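Local coordinates for protein putative TRAP PERIPLASMIC SOLUTE BINDING PROTEIN (Haemophilus influenzae, PDB 4PBQ) that binds L-gulonate and probably serves as the periplasmic solute-binding component of a TRAP transporter, delivering a sugar acid to its membrane partner, at residues A[27-32]-A[84-89]; A[102-107]-A[228-233]; A[145-150]-A[205-210]. All coordinates share one frame; numbering follows the deposited sequence.

All three contacts are largely buried, reach one mixed sheet and meet the same L-gulonate, yet they differ in chemistry. Interaction 1 is parallel strand pairing, about 22 Å from either of the others between centres; a salt bridge sits at its partly exposed end and a tyrosine meets the ligand at the other. Interaction 2 sets a 3-10 turn and loop against residues leading into strand 231-239 and is mostly side-chain packing and bridging water, with one carboxylate turned to the sugar hydroxyls. Interaction 3 is antiparallel pairing and brings an arginine and an asparagine to the carboxylate end. Interactions 2 and 3 touch, Ile-230 O lying 2.8 Å from Arg-147 N and His-229 reaching Glu-206.

Interaction 1 of 3, residues A[27-32]-A[84-89]; sequences IKLGHY and IEAGIT. With 2UF (L-gulonate), chain D.
Lys-28 and Glu-85 meet twice through one carboxylate oxygen. The backbone N of Lys-28 donates to Glu-85 OE1 at 2.9 Å from above the carboxylate plane, while NZ of the same lysine comes to OE1 on its syn side at 3.0 Å and forms the salt bridge; its bond to OE2 is weak. Bends at chi3 and chi4 (-59° and -62°) fold the lysine chain back over the glutamate, and NZ is also bonded to Thr-83 O. From here the backbones run in parallel: Ala-86 N donates to Lys-28 O at 2.8 Å, Gly-30 N to Ala-86 O at 3.1 Å, and Ile-88 N to Gly-30 O at 3.0 Å. The strands belong to an alpha/beta lobe in which 25-30 lies between 59-64 and 86-89, all parallel, with helices 38-54 and 72-81 in the connections. Ala-86 CB touches both Ile-27 CG2 and Leu-29 CG, each 3.8 Å away. Helix 38-54 covers Leu-29 and Ile-88 through Leu-43. Beyond the last strand bond, His-31 CB packs on Ile-88 CB at 3.8 Å, while its imidazole turns off to bond through NE2 to His-40. Tyr-32 carries the chain into the pocket, where its OH lies 2.8 Å from O3 of L-gulonate.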
loop_
_atom_site.group_PDB
_atom_site.type_symbol
_atom_site.label_atom_id
_atom_site.label_comp_id
_atom_site.label_asym_id
_atom_site.label_seq_id
_atom_site.Cartn_x
_atom_site.Cartn_y
_atom_site.Cartn_z
ATOM N N ILE A 27 17.836 -12.978 -7.506
ATOM C CA ILE A 27 17.019 -12.248 -6.546
ATOM C C ILE A 27 15.531 -12.429 -6.872
ATOM O O ILE A 27 15.038 -11.927 -7.879
ATOM C CB ILE A 27 17.428 -10.786 -6.584
ATOM C CG1 ILE A 27 18.839 -10.657 -6.000
ATOM C CG2 ILE A 27 16.465 -9.924 -5.809
ATOM C CD1 ILE A 27 19.420 -9.294 -6.141
ATOM N N LYS A 28 14.817 -13.163 -6.019
ATOM C CA LYS A 28 13.397 -13.381 -6.226
ATOM C C LYS A 28 12.709 -12.160 -5.639
ATOM O O LYS A 28 13.078 -11.717 -4.554
ATOM C CB LYS A 28 12.883 -14.626 -5.497
ATOM C CG LYS A 28 13.548 -15.932 -5.908
ATOM C CD LYS A 28 12.856 -17.144 -5.265
ATOM C CE LYS A 28 12.855 -17.094 -3.740
ATOM N NZ LYS A 28 14.222 -17.110 -3.173
ATOM N N LEU A 29 11.758 -11.622 -6.380
ATOM C CA LEU A 29 11.034 -10.405 -5.972
ATOM C C LEU A 29 9.543 -10.683 -5.969
ATOM O O LEU A 29 8.905 -10.877 -7.027
ATOM C CB LEU A 29 11.370 -9.252 -6.920
ATOM C CG LEU A 29 10.932 -7.866 -6.441
ATOM C CD1 LEU A 29 11.692 -6.839 -7.260
ATOM C CD2 LEU A 29 9.435 -7.643 -6.535
ATOM N N GLY A 30 8.957 -10.706 -4.774
ATOM C CA GLY A 30 7.556 -11.062 -4.656
ATOM C C GLY A 30 6.670 -9.886 -4.288
ATOM O O GLY A 30 7.091 -9.011 -3.563
ATOM N N HIS A 31 5.465 -9.865 -4.837
ATOM C CA HIS A 31 4.482 -8.862 -4.440
ATOM C C HIS A 31 3.067 -9.397 -4.619
ATOM O O HIS A 31 2.862 -10.483 -5.178
ATOM C CB HIS A 31 4.710 -7.542 -5.175
ATOM C CG HIS A 31 4.430 -7.591 -6.634
ATOM N ND1 HIS A 31 3.210 -7.253 -7.178
ATOM C CD2 HIS A 31 5.237 -7.908 -7.676
ATOM C CE1 HIS A 31 3.278 -7.356 -8.494
ATOM N NE2 HIS A 31 4.495 -7.756 -8.815
ATOM N N TYR A 32 2.090 -8.633 -4.118
ATOM C CA TYR A 32 0.697 -9.061 -4.117
ATOM C C TYR A 32 -0.200 -8.537 -5.238
ATOM O O TYR A 32 -1.335 -9.010 -5.403
ATOM C CB TYR A 32 0.050 -8.705 -2.771
ATOM C CG TYR A 32 -0.202 -7.251 -2.420
ATOM C CD1 TYR A 32 -1.255 -6.548 -2.992
ATOM C CD2 TYR A 32 0.558 -6.610 -1.437
ATOM C CE1 TYR A 32 -1.534 -5.247 -2.618
ATOM C CE2 TYR A 32 0.276 -5.292 -1.058
ATOM C CZ TYR A 32 -0.766 -4.629 -1.649
ATOM O OH TYR A 32 -1.051 -3.328 -1.262
ATOM N N ILE A 84 13.374 -14.656 0.795
ATOM C CA ILE A 84 12.816 -13.906 -0.327
ATOM C C ILE A 84 13.657 -12.646 -0.438
ATOM O O ILE A 84 13.615 -11.769 0.414
ATOM C CB ILE A 84 11.323 -13.575 -0.143
ATOM C CG1 ILE A 84 10.518 -14.877 -0.079
ATOM C CG2 ILE A 84 10.824 -12.693 -1.294
ATOM C CD1 ILE A 84 9.049 -14.678 0.243
ATOM N N GLU A 85 14.463 -12.582 -1.488
ATOM C CA GLU A 85 15.496 -11.550 -1.581
ATOM C C GLU A 85 15.012 -10.113 -1.812
ATOM O O GLU A 85 15.702 -9.163 -1.416
ATOM C CB GLU A 85 16.510 -11.946 -2.661
ATOM C CG GLU A 85 17.245 -13.230 -2.336
ATOM C CD GLU A 85 16.537 -14.512 -2.799
ATOM O OE1 GLU A 85 15.471 -14.430 -3.438
ATOM O OE2 GLU A 85 17.076 -15.616 -2.555
ATOM N N ALA A 86 13.877 -9.957 -2.488
ATOM C CA ALA A 86 13.283 -8.619 -2.696
ATOM C C ALA A 86 11.774 -8.698 -2.734
ATOM O O ALA A 86 11.178 -9.775 -2.795
ATOM C CB ALA A 86 13.817 -7.984 -3.978
ATOM N N GLY A 87 11.125 -7.545 -2.658
ATOM C CA GLY A 87 9.691 -7.572 -2.738
ATOM C C GLY A 87 9.089 -6.202 -2.719
ATOM O O GLY A 87 9.783 -5.209 -2.425
ATOM N N ILE A 88 7.802 -6.161 -3.035
ATOM C CA ILE A 88 6.982 -4.975 -2.751
ATOM C C ILE A 88 5.881 -5.380 -1.803
ATOM O O ILE A 88 5.175 -6.338 -2.052
ATOM C CB ILE A 88 6.361 -4.351 -4.006
ATOM C CG1 ILE A 88 7.471 -3.941 -5.004
ATOM C CG2 ILE A 88 5.470 -3.143 -3.615
ATOM C CD1 ILE A 88 7.000 -3.290 -6.277
ATOM N N THR A 89 5.780 -4.640 -0.704
ATOM C CA THR A 89 4.704 -4.833 0.271
ATOM C C THR A 89 4.183 -3.460 0.653
ATOM O O THR A 89 4.828 -2.455 0.379
ATOM C CB THR A 89 5.151 -5.554 1.552
ATOM O OG1 THR A 89 5.996 -4.719 2.362
ATOM C CG2 THR A 89 5.906 -6.841 1.236
HETATM O O6A 2UF D . -4.310 -6.605 1.734
HETATM C C6 2UF D . -4.531 -5.393 1.609
HETATM O O6B 2UF D . -5.650 -4.859 1.610
HETATM C C5 2UF D . -3.304 -4.486 1.378
HETATM O O5 2UF D . -3.714 -3.360 0.633
HETATM C C4 2UF D . -2.698 -4.028 2.724
HETATM O O4 2UF D . -2.167 -5.162 3.429
HETATM C C3 2UF D . -1.598 -2.974 2.470
HETATM O O3 2UF D . -0.622 -3.408 1.461
HETATM C C2 2UF D . -0.841 -2.630 3.764
HETATM O O2 2UF D . -0.136 -1.441 3.463
HETATM C C1 2UF D . -1.814 -2.311 4.941
HETATM O O1 2UF D . -1.019 -1.846 6.043
#

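Interaction 2 of 3, residues A[102-107]-A[228-233]; sequences VWEWPY and NHIFSP. With 2UF (L-gulonate), chain D.
Glu-104 runs past Ile-230 and Phe-231 to the ligand, and each of its atoms has a neighbour on the way. CB packs on Ile-230 CG2 at 3.6 Å. CG comes within 3.2 Å of Phe-231 O and also lies near Pro-233 CD. With chi2 at 173° the chain is extended beyond CG, which carries the carboxylate clear of the backbone to L-gulonate. There OE1 accepts from the ligand hydroxyl O1 at 2.7 Å. OE2 is held by two donors, the ligand O2 at 2.6 Å and Ser-232 OG at 2.7 Å, the serine arriving on the anti side. Ser-232 OG is itself bonded to Arg-147 NH1, so a positive charge stands one shell behind and may stabilise the carboxylate as an anion. The backbone O of Glu-104 rests against the branches of Ile-230, whose CG1 also lies beside Pro-106 CG, the two side chains pointing the same way. Trp-103 CB meets Pro-233 CG at 3.8 Å. One water ties the turn to the strand, donating to Trp-103 O and Trp-105 O and accepting from Phe-231 N. At the far end Tyr-107 N donates to His-229 O, which also sits over the centre of the Tyr-107 ring, while helix 292-312 packs against that tyrosine. Here a 3-10 turn and the loop after it lie against residues 228-233, which lead into strand 231-239, with Glu-104 contributing the part of the L-gulonate pocket wall that receives the O1 and O2 hydroxyls.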
loop_
_atom_site.group_PDB
_atom_site.type_symbol
_atom_site.label_atom_id
_atom_site.label_comp_id
_atom_site.label_asym_id
_atom_site.label_seq_id
_atom_site.Cartn_x
_atom_site.Cartn_y
_atom_site.Cartn_z
ATOM N N VAL A 102 2.945 4.771 9.713
ATOM C CA VAL A 102 2.492 6.156 9.802
ATOM C C VAL A 102 1.901 6.682 8.489
ATOM O O VAL A 102 0.982 7.493 8.518
ATOM C CB VAL A 102 3.618 7.100 10.305
ATOM C CG1 VAL A 102 4.768 7.193 9.312
ATOM C CG2 VAL A 102 3.065 8.482 10.613
ATOM N N TRP A 103 2.398 6.206 7.346
ATOM C CA TRP A 103 1.971 6.763 6.054
ATOM C C TRP A 103 0.511 6.477 5.753
ATOM O O TRP A 103 -0.067 7.175 4.944
ATOM C CB TRP A 103 2.851 6.240 4.894
ATOM C CG TRP A 103 4.281 6.238 5.268
ATOM C CD1 TRP A 103 5.103 5.149 5.411
ATOM C CD2 TRP A 103 5.081 7.386 5.588
ATOM N NE1 TRP A 103 6.355 5.555 5.811
ATOM C CE2 TRP A 103 6.362 6.924 5.921
ATOM C CE3 TRP A 103 4.834 8.765 5.628
ATOM C CZ2 TRP A 103 7.377 7.781 6.292
ATOM C CZ3 TRP A 103 5.864 9.614 5.994
ATOM C CH2 TRP A 103 7.103 9.125 6.325
ATOM N N GLU A 104 -0.050 5.446 6.393
ATOM C CA GLU A 104 -1.441 5.056 6.235
ATOM C C GLU A 104 -2.369 5.648 7.315
ATOM O O GLU A 104 -3.543 5.315 7.368
ATOM C CB GLU A 104 -1.564 3.532 6.201
ATOM C CG GLU A 104 -1.154 2.937 4.828
ATOM C CD GLU A 104 -1.109 1.408 4.807
ATOM O OE1 GLU A 104 -0.904 0.805 5.892
ATOM O OE2 GLU A 104 -1.343 0.816 3.718
ATOM N N TRP A 105 -1.876 6.564 8.139
ATOM C CA TRP A 105 -2.775 7.232 9.069
ATOM C C TRP A 105 -3.814 8.025 8.264
ATOM O O TRP A 105 -3.486 8.649 7.251
ATOM C CB TRP A 105 -1.997 8.112 10.041
ATOM C CG TRP A 105 -1.190 7.325 11.051
ATOM C CD1 TRP A 105 -1.053 5.964 11.114
ATOM C CD2 TRP A 105 -0.381 7.857 12.094
ATOM N NE1 TRP A 105 -0.214 5.622 12.157
ATOM C CE2 TRP A 105 0.212 6.767 12.767
ATOM C CE3 TRP A 105 -0.102 9.153 12.536
ATOM C CZ2 TRP A 105 1.052 6.941 13.861
ATOM C CZ3 TRP A 105 0.729 9.316 13.626
ATOM C CH2 TRP A 105 1.289 8.218 14.277
ATOM N N PRO A 106 -5.079 8.025 8.714
ATOM C CA PRO A 106 -6.150 8.588 7.867
ATOM C C PRO A 106 -6.011 10.085 7.601
ATOM O O PRO A 106 -5.642 10.858 8.489
ATOM C CB PRO A 106 -7.419 8.282 8.671
ATOM C CG PRO A 106 -7.066 7.048 9.417
ATOM C CD PRO A 106 -5.633 7.257 9.839
ATOM N N TYR A 107 -6.256 10.486 6.360
ATOM C CA TYR A 107 -6.267 11.901 5.973
ATOM C C TYR A 107 -4.911 12.629 6.168
ATOM O O TYR A 107 -4.846 13.848 6.324
ATOM C CB TYR A 107 -7.466 12.621 6.646
ATOM C CG TYR A 107 -8.762 11.877 6.377
ATOM C CD1 TYR A 107 -9.314 11.857 5.110
ATOM C CD2 TYR A 107 -9.403 11.154 7.377
ATOM C CE1 TYR A 107 -10.474 11.125 4.813
ATOM C CE2 TYR A 107 -10.549 10.421 7.106
ATOM C CZ TYR A 107 -11.105 10.421 5.833
ATOM O OH TYR A 107 -12.257 9.715 5.561
ATOM N N ASN A 228 -11.354 7.673 0.067
ATOM C CA ASN A 228 -9.952 8.071 0.090
ATOM C C ASN A 228 -9.486 8.312 1.527
ATOM O O ASN A 228 -8.823 9.307 1.821
ATOM C CB ASN A 228 -9.707 9.296 -0.785
ATOM C CG ASN A 228 -9.985 9.027 -2.254
ATOM O OD1 ASN A 228 -9.933 7.886 -2.683
ATOM N ND2 ASN A 228 -10.254 10.072 -3.029
ATOM N N HIS A 229 -9.874 7.397 2.414
ATOM C CA HIS A 229 -9.600 7.552 3.842
ATOM C C HIS A 229 -8.135 7.395 4.250
ATOM O O HIS A 229 -7.694 7.983 5.230
ATOM C CB HIS A 229 -10.485 6.594 4.639
ATOM C CG HIS A 229 -10.444 5.172 4.156
ATOM N ND1 HIS A 229 -11.172 4.731 3.073
ATOM C CD2 HIS A 229 -9.750 4.097 4.602
ATOM C CE1 HIS A 229 -10.925 3.445 2.868
ATOM N NE2 HIS A 229 -10.077 3.032 3.796
ATOM N N ILE A 230 -7.391 6.584 3.489
ATOM C CA ILE A 230 -6.032 6.167 3.832
ATOM C C ILE A 230 -5.243 6.073 2.521
ATOM O O ILE A 230 -5.818 5.659 1.494
ATOM C CB ILE A 230 -6.029 4.809 4.572
ATOM C CG1 ILE A 230 -6.493 4.991 6.030
ATOM C CG2 ILE A 230 -4.641 4.110 4.484
ATOM C CD1 ILE A 230 -6.633 3.683 6.834
ATOM N N PHE A 231 -3.978 6.491 2.538
ATOM C CA PHE A 231 -3.107 6.362 1.361
ATOM C C PHE A 231 -2.161 5.197 1.578
ATOM O O PHE A 231 -1.468 5.147 2.581
ATOM C CB PHE A 231 -2.264 7.620 1.108
ATOM C CG PHE A 231 -1.402 7.499 -0.131
ATOM C CD1 PHE A 231 -1.904 7.829 -1.388
ATOM C CD2 PHE A 231 -0.133 6.963 -0.051
ATOM C CE1 PHE A 231 -1.107 7.666 -2.540
ATOM C CE2 PHE A 231 0.662 6.803 -1.200
ATOM C CZ PHE A 231 0.162 7.144 -2.432
ATOM N N SER A 232 -2.103 4.269 0.626
ATOM C CA SER A 232 -1.240 3.096 0.741
ATOM C C SER A 232 -0.036 3.168 -0.203
ATOM O O SER A 232 -0.196 3.077 -1.421
ATOM C CB SER A 232 -2.055 1.860 0.426
ATOM O OG SER A 232 -2.859 1.452 1.520
ATOM N N PRO A 233 1.163 3.315 0.354
ATOM C CA PRO A 233 2.380 3.195 -0.460
ATOM C C PRO A 233 2.732 1.737 -0.694
ATOM O O PRO A 233 2.362 0.880 0.107
ATOM C CB PRO A 233 3.452 3.808 0.421
ATOM C CG PRO A 233 2.825 4.149 1.693
ATOM C CD PRO A 233 1.495 3.521 1.769
HETATM O O6A 2UF D . -4.310 -6.605 1.734
HETATM C C6 2UF D . -4.531 -5.393 1.609
HETATM O O6B 2UF D . -5.650 -4.859 1.610
HETATM C C5 2UF D . -3.304 -4.486 1.378
HETATM O O5 2UF D . -3.714 -3.360 0.633
HETATM C C4 2UF D . -2.698 -4.028 2.724
HETATM O O4 2UF D . -2.167 -5.162 3.429
HETATM C C3 2UF D . -1.598 -2.974 2.470
HETATM O O3 2UF D . -0.622 -3.408 1.461
HETATM C C2 2UF D . -0.841 -2.630 3.764
HETATM O O2 2UF D . -0.136 -1.441 3.463
HETATM C C1 2UF D . -1.814 -2.311 4.941
HETATM O O1 2UF D . -1.019 -1.846 6.043
HETATM O O HOH W 1 -2.720 7.869 4.767
HETATM O O HOH W 2 -6.511 10.213 3.214
#

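Interaction 3 of 3, residues A[145-150]-A[205-210]; sequences GFRVIS and QENPYM. With 2UF (L-gulonate), chain D.
The acid-binding corner of the L-gulonate pocket is built on an antiparallel pair of strands, 136-151 and 204-208, and Arg-147 and Asn-207 of these strands bind the ligand there. Arg-147 is one of two arginines at the ligand; Arg-167 NH1 also bonds to it and probably corresponds to the conserved carboxylate-binding arginine of TRAP solute-binding proteins. Arg-147 makes one bond to the carboxylate, NH2 to O6B at 3.0 Å, and one to the neighbouring hydroxyl, NH1 to O5 at 2.9 Å. Asn-207 serves the same two oxygens, its ND2 donating to O6B and its OD1 accepting from O5; OD1 lies over one face of the guanidinium. Behind the ligand Glu-206 grips the arginine side-on: NE donates to OE1 at 2.7 Å and NH2 to OE2 at 3.0 Å. Both oxygens lie near the guanidinium plane, and the two planar groups are turned 31° apart. A bend at chi3 (79°) presents NE and NH2 to this carboxylate while NH1 and NH2 face the sugar acid. The two bonds to Glu-206 hold the guanidinium's rotation, and His-229 NE2, bonded to OE1, positions that glutamate. Asn-207 is steadied likewise, its ND2 giving a second proton to Gln-205 OE1. The strands themselves are joined by paired backbone bonds, Val-148 with Asn-207 and Ser-150 with Gln-205. Past Pro-208, at the N-cap position of helix 209-214, Val-148 CG2 stands over the face of the Tyr-209 ring in a CH-pi contact, 4.2 Å from its centroid. At the other end Gln-205 NE2 donates almost straight, at 172°, to Ser-150 OG, which is also bonded to Gln-221 OE1.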
loop_
_atom_site.group_PDB
_atom_site.type_symbol
_atom_site.label_atom_id
_atom_site.label_comp_id
_atom_site.label_asym_id
_atom_site.label_seq_id
_atom_site.Cartn_x
_atom_site.Cartn_y
_atom_site.Cartn_z
ATOM N N GLY A 145 -2.013 3.643 -3.733
ATOM C CA GLY A 145 -2.960 4.722 -3.885
ATOM C C GLY A 145 -3.885 4.937 -2.702
ATOM O O GLY A 145 -3.815 4.211 -1.690
ATOM N N PHE A 146 -4.736 5.949 -2.830
ATOM C CA PHE A 146 -5.784 6.135 -1.834
ATOM C C PHE A 146 -6.754 4.992 -1.842
ATOM O O PHE A 146 -7.150 4.492 -2.889
ATOM C CB PHE A 146 -6.511 7.434 -2.069
ATOM C CG PHE A 146 -5.715 8.644 -1.672
ATOM C CD1 PHE A 146 -5.696 9.084 -0.358
ATOM C CD2 PHE A 146 -4.980 9.329 -2.617
ATOM C CE1 PHE A 146 -4.964 10.196 0.005
ATOM C CE2 PHE A 146 -4.233 10.449 -2.275
ATOM C CZ PHE A 146 -4.217 10.892 -0.970
ATOM N N ARG A 147 -7.209 4.628 -0.648
ATOM C CA ARG A 147 -8.131 3.523 -0.521
ATOM C C ARG A 147 -9.596 3.980 -0.576
ATOM O O ARG A 147 -9.965 5.011 -0.013
ATOM C CB ARG A 147 -7.850 2.770 0.789
ATOM C CG ARG A 147 -6.419 2.247 0.862
ATOM C CD ARG A 147 -6.098 1.629 2.156
ATOM N NE ARG A 147 -6.583 0.262 2.342
ATOM C CZ ARG A 147 -5.905 -0.830 2.023
ATOM N NH1 ARG A 147 -4.688 -0.731 1.494
ATOM N NH2 ARG A 147 -6.419 -2.012 2.264
ATOM N N VAL A 148 -10.401 3.194 -1.278
ATOM C CA VAL A 148 -11.841 3.429 -1.402
ATOM C C VAL A 148 -12.584 2.196 -0.875
ATOM O O VAL A 148 -12.006 1.113 -0.748
ATOM C CB VAL A 148 -12.267 3.800 -2.841
ATOM C CG1 VAL A 148 -11.526 5.029 -3.292
ATOM C CG2 VAL A 148 -12.038 2.649 -3.817
ATOM N N ILE A 149 -13.850 2.372 -0.521
ATOM C CA ILE A 149 -14.656 1.267 0.003
ATOM C C ILE A 149 -15.514 0.631 -1.080
ATOM O O ILE A 149 -16.278 1.308 -1.757
ATOM C CB ILE A 149 -15.587 1.772 1.127
ATOM C CG1 ILE A 149 -14.752 2.353 2.274
ATOM C CG2 ILE A 149 -16.473 0.634 1.626
ATOM C CD1 ILE A 149 -15.584 3.105 3.320
ATOM N N SER A 150 -15.356 -0.669 -1.281
ATOM C CA SER A 150 -16.246 -1.401 -2.146
ATOM C C SER A 150 -17.277 -2.123 -1.274
ATOM O O SER A 150 -16.977 -2.522 -0.157
ATOM C CB SER A 150 -15.495 -2.378 -3.037
ATOM O OG SER A 150 -14.902 -3.436 -2.329
ATOM N N GLN A 205 -15.025 -4.463 1.292
ATOM C CA GLN A 205 -13.624 -4.346 1.659
ATOM C C GLN A 205 -13.167 -2.939 1.279
ATOM O O GLN A 205 -13.981 -2.126 0.837
ATOM C CB GLN A 205 -12.757 -5.442 0.970
ATOM C CG GLN A 205 -12.722 -5.395 -0.553
ATOM C CD GLN A 205 -11.665 -4.456 -1.111
ATOM O OE1 GLN A 205 -10.480 -4.608 -0.832
ATOM N NE2 GLN A 205 -12.103 -3.444 -1.855
ATOM N N GLU A 206 -11.884 -2.638 1.454
ATOM C CA GLU A 206 -11.361 -1.326 1.061
ATOM C C GLU A 206 -9.933 -1.459 0.542
ATOM O O GLU A 206 -9.139 -2.220 1.077
ATOM C CB GLU A 206 -11.510 -0.293 2.187
ATOM C CG GLU A 206 -11.040 -0.727 3.560
ATOM C CD GLU A 206 -9.532 -0.678 3.707
ATOM O OE1 GLU A 206 -8.959 0.434 3.581
ATOM O OE2 GLU A 206 -8.922 -1.757 3.938
ATOM N N ASN A 207 -9.629 -0.717 -0.515
ATOM C CA ASN A 207 -8.361 -0.841 -1.223
ATOM C C ASN A 207 -8.359 0.220 -2.310
ATOM O O ASN A 207 -9.397 0.826 -2.588
ATOM C CB ASN A 207 -8.199 -2.265 -1.816
ATOM C CG ASN A 207 -7.175 -3.123 -1.048
ATOM O OD1 ASN A 207 -6.016 -2.746 -0.885
ATOM N ND2 ASN A 207 -7.612 -4.276 -0.585
ATOM N N PRO A 208 -7.202 0.466 -2.921
ATOM C CA PRO A 208 -7.168 1.449 -4.004
ATOM C C PRO A 208 -7.974 0.998 -5.215
ATOM O O PRO A 208 -8.182 -0.211 -5.414
ATOM C CB PRO A 208 -5.665 1.576 -4.326
ATOM C CG PRO A 208 -4.969 1.092 -3.079
ATOM C CD PRO A 208 -5.862 0.008 -2.540
ATOM N N TYR A 209 -8.390 1.963 -6.037
ATOM C CA TYR A 209 -9.114 1.673 -7.280
ATOM C C TYR A 209 -8.429 0.596 -8.127
ATOM O O TYR A 209 -9.100 -0.298 -8.636
ATOM C CB TYR A 209 -9.285 2.942 -8.134
ATOM C CG TYR A 209 -10.499 3.765 -7.793
ATOM C CD1 TYR A 209 -11.777 3.307 -8.057
ATOM C CD2 TYR A 209 -10.360 5.023 -7.239
ATOM C CE1 TYR A 209 -12.899 4.093 -7.764
ATOM C CE2 TYR A 209 -11.457 5.783 -6.922
ATOM C CZ TYR A 209 -12.719 5.325 -7.198
ATOM O OH TYR A 209 -13.802 6.133 -6.878
HETATM N N MSE A 210 -7.109 0.692 -8.321
HETATM C CA MSE A 210 -6.467 -0.235 -9.241
HETATM C C MSE A 210 -6.540 -1.659 -8.743
HETATM O O MSE A 210 -6.792 -2.564 -9.539
HETATM C CB MSE A 210 -5.022 0.152 -9.569
HETATM C CG MSE A 210 -4.936 1.484 -10.284
HETATM SE SE MSE A 210 -3.138 1.898 -10.907
HETATM C CE MSE A 210 -2.341 2.390 -9.219
HETATM O O6A 2UF D . -4.310 -6.605 1.734
HETATM C C6 2UF D . -4.531 -5.393 1.609
HETATM O O6B 2UF D . -5.650 -4.859 1.610
HETATM C C5 2UF D . -3.304 -4.486 1.378
HETATM O O5 2UF D . -3.714 -3.360 0.633
HETATM C C4 2UF D . -2.698 -4.028 2.724
HETATM O O4 2UF D . -2.167 -5.162 3.429
HETATM C C3 2UF D . -1.598 -2.974 2.470
HETATM O O3 2UF D . -0.622 -3.408 1.461
HETATM C C2 2UF D . -0.841 -2.630 3.764
HETATM O O2 2UF D . -0.136 -1.441 3.463
HETATM C C1 2UF D . -1.814 -2.311 4.941
HETATM O O1 2UF D . -1.019 -1.846 6.043
HETATM O O HOH W 3 -7.493 4.777 -5.551
#